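Long-range contact in UspA domain-containing protein (Pyrococcus horikoshii, PDB 2DUM), which is of unknown function but belongs to the universal stress protein A family and has its parallel-sheet alpha/beta fold: residues L9-F14 with I121-R126. Residues are numbered along the deposited sequence; the frame is centred on the assembly and turned at random.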
loop_
_atom_site.group_PDB
_atom_site.type_symbol
_atom_site.label_atom_id
_atom_site.label_comp_id
_atom_site.label_asym_id
_atom_site.label_seq_id
_atom_site.Cartn_x
_atom_site.Cartn_y
_atom_site.Cartn_z
ATOM N N LEU A 9 1.434 -2.456 11.309
ATOM C CA LEU A 9 0.819 -1.475 12.221
ATOM C C LEU A 9 -0.385 -1.051 11.518
ATOM O O LEU A 9 -0.423 -1.024 10.267
ATOM C CB LEU A 9 1.711 -0.242 12.342
ATOM C CG LEU A 9 1.558 1.088 13.110
ATOM C CD1 LEU A 9 0.407 1.793 12.691
ATOM C CD2 LEU A 9 1.449 0.888 14.596
ATOM N N PHE A 10 -1.358 -0.631 12.280
ATOM C CA PHE A 10 -2.639 -0.461 11.712
ATOM C C PHE A 10 -3.318 0.467 12.631
ATOM O O PHE A 10 -3.673 0.081 13.730
ATOM C CB PHE A 10 -3.382 -1.804 11.765
ATOM C CG PHE A 10 -4.800 -1.673 11.439
ATOM C CD1 PHE A 10 -5.702 -1.386 12.402
ATOM C CD2 PHE A 10 -5.212 -1.714 10.158
ATOM C CE1 PHE A 10 -6.993 -1.187 12.137
ATOM C CE2 PHE A 10 -6.554 -1.505 9.859
ATOM C CZ PHE A 10 -7.438 -1.248 10.886
ATOM N N PRO A 11 -3.398 1.713 12.253
ATOM C CA PRO A 11 -4.196 2.762 12.820
ATOM C C PRO A 11 -5.694 2.686 12.621
ATOM O O PRO A 11 -6.191 2.674 11.469
ATOM C CB PRO A 11 -3.677 3.954 12.101
ATOM C CG PRO A 11 -2.197 3.507 11.781
ATOM C CD PRO A 11 -2.476 2.227 11.243
ATOM N N THR A 12 -6.398 2.667 13.763
ATOM C CA THR A 12 -7.861 2.771 13.804
ATOM C C THR A 12 -8.411 4.097 14.243
ATOM O O THR A 12 -8.078 4.677 15.266
ATOM C CB THR A 12 -8.610 1.705 14.646
ATOM O OG1 THR A 12 -10.011 2.073 14.739
ATOM C CG2 THR A 12 -8.019 1.576 16.067
ATOM N N ASP A 13 -9.375 4.481 13.449
ATOM C CA ASP A 13 -9.892 5.791 13.367
ATOM C C ASP A 13 -11.064 5.763 14.253
ATOM O O ASP A 13 -11.783 6.710 14.379
ATOM C CB ASP A 13 -10.387 5.864 11.928
ATOM C CG ASP A 13 -10.756 7.248 11.527
ATOM O OD1 ASP A 13 -10.664 8.048 12.481
ATOM O OD2 ASP A 13 -11.120 7.525 10.322
ATOM N N PHE A 14 -11.277 4.619 14.852
ATOM C CA PHE A 14 -12.570 4.287 15.374
ATOM C C PHE A 14 -13.676 4.591 14.421
ATOM O O PHE A 14 -14.783 4.214 14.725
ATOM C CB PHE A 14 -12.820 4.890 16.738
ATOM C CG PHE A 14 -12.065 4.200 17.777
ATOM C CD1 PHE A 14 -12.171 2.830 17.891
ATOM C CD2 PHE A 14 -11.148 4.895 18.597
ATOM C CE1 PHE A 14 -11.379 2.164 18.862
ATOM C CE2 PHE A 14 -10.338 4.229 19.582
ATOM C CZ PHE A 14 -10.443 2.885 19.724
ATOM N N ILE A 121 3.025 -0.615 7.227
ATOM C CA ILE A 121 1.831 0.032 7.792
ATOM C C ILE A 121 0.613 -0.218 6.928
ATOM O O ILE A 121 0.745 -0.220 5.702
ATOM C CB ILE A 121 1.974 1.499 8.384
ATOM C CG1 ILE A 121 0.894 2.337 7.809
ATOM C CG2 ILE A 121 3.243 2.212 8.087
ATOM C CD1 ILE A 121 0.134 3.130 8.803
ATOM N N ILE A 122 -0.531 -0.496 7.554
ATOM C CA ILE A 122 -1.760 -0.759 6.824
ATOM C C ILE A 122 -2.696 0.279 7.240
ATOM O O ILE A 122 -2.813 0.502 8.432
ATOM C CB ILE A 122 -2.438 -2.029 7.297
ATOM C CG1 ILE A 122 -1.695 -3.247 6.755
ATOM C CG2 ILE A 122 -3.857 -2.124 6.806
ATOM C CD1 ILE A 122 -1.819 -4.443 7.662
ATOM N N LEU A 123 -3.378 0.869 6.254
ATOM C CA LEU A 123 -4.342 1.971 6.388
ATOM C C LEU A 123 -5.602 1.771 5.552
ATOM O O LEU A 123 -5.518 1.269 4.397
ATOM C CB LEU A 123 -3.806 3.211 5.731
ATOM C CG LEU A 123 -2.880 4.188 6.334
ATOM C CD1 LEU A 123 -2.989 3.792 7.742
ATOM C CD2 LEU A 123 -1.507 3.957 5.776
ATOM N N PRO A 124 -6.758 2.262 6.059
ATOM C CA PRO A 124 -7.961 2.282 5.236
ATOM C C PRO A 124 -7.827 3.441 4.282
ATOM O O PRO A 124 -7.186 4.451 4.672
ATOM C CB PRO A 124 -9.086 2.577 6.269
ATOM C CG PRO A 124 -8.452 2.512 7.589
ATOM C CD PRO A 124 -7.027 2.848 7.383
ATOM N N SER A 125 -8.398 3.314 3.070
ATOM C CA SER A 125 -8.294 4.410 2.098
ATOM C C SER A 125 -9.049 5.567 2.709
ATOM O O SER A 125 -8.434 6.526 3.181
ATOM C CB SER A 125 -8.746 4.064 0.692
ATOM O OG SER A 125 -10.054 4.530 0.424
ATOM N N ARG A 126 -10.360 5.479 2.801
ATOM C CA ARG A 126 -11.079 6.595 3.390
ATOM C C ARG A 126 -11.689 6.184 4.721
ATOM O O ARG A 126 -12.137 5.010 4.907
ATOM C CB ARG A 126 -12.080 7.255 2.406
ATOM C CG ARG A 126 -12.807 6.338 1.327
ATOM C CD ARG A 126 -14.251 6.091 1.761
ATOM N NE ARG A 126 -15.042 5.206 0.892
ATOM C CZ ARG A 126 -16.377 4.977 1.015
ATOM N NH1 ARG A 126 -17.012 4.141 0.148
ATOM N NH2 ARG A 126 -17.107 5.583 1.982
#
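Leu9 O accepts the backbone N-H of Ile122, with Leu9 O 2.8 Å from Ile122 N. This joins strands 7-11 and 120-124, adjacent parallel strands at the middle of the 3-2-1-4-5 sheet of the universal stress protein fold. Leu9 and Ile121 form the parallel bridge, and their side chains lie side by side on one face, with Leu9 CD1 4.1 Å from Ile121 CD1. The ladder then changes character at Pro11, whose ring nitrogen has no hydrogen to offer Ile122 O. Ile122 O instead meets Phe10 CA in a nearly straight C-H...O contact of 3.4 Å, with Pro11 CD also close by. The Pro11 ring lies on the same face as Leu9 and Ile121; it crosses the Ile121 side chain at about a right angle, with Pro11 CD 3.7 Å from Ile121 CD1, and its CD and CG also pack near Leu123 CD1. With an alanine in its place, Ile121 CD1 and Leu123 CD1 would probably lose the ring carbons they pack on, and a gap would probably open beside them on this face of the sheet. On the other face, Phe10 has CG anti to its backbone nitrogen (chi1 169°), which brings the ring beside Ile122, whose CB and CG2 lie at the ring's edge rather than over a face.

Helix 105-115 covers the first face, Ile109 touching both Pro11 and Ile121 and Val112 touching Leu9, while Phe91 packs edge-to-face against Phe10 on the other. Beyond Pro11 the two segments diverge: Thr12 OG1, also hydrogen-bonded to Lys83, closes an ST turn by accepting the backbone N-H of Phe14, with Thr12 OG1 2.8 Å from Phe14 N.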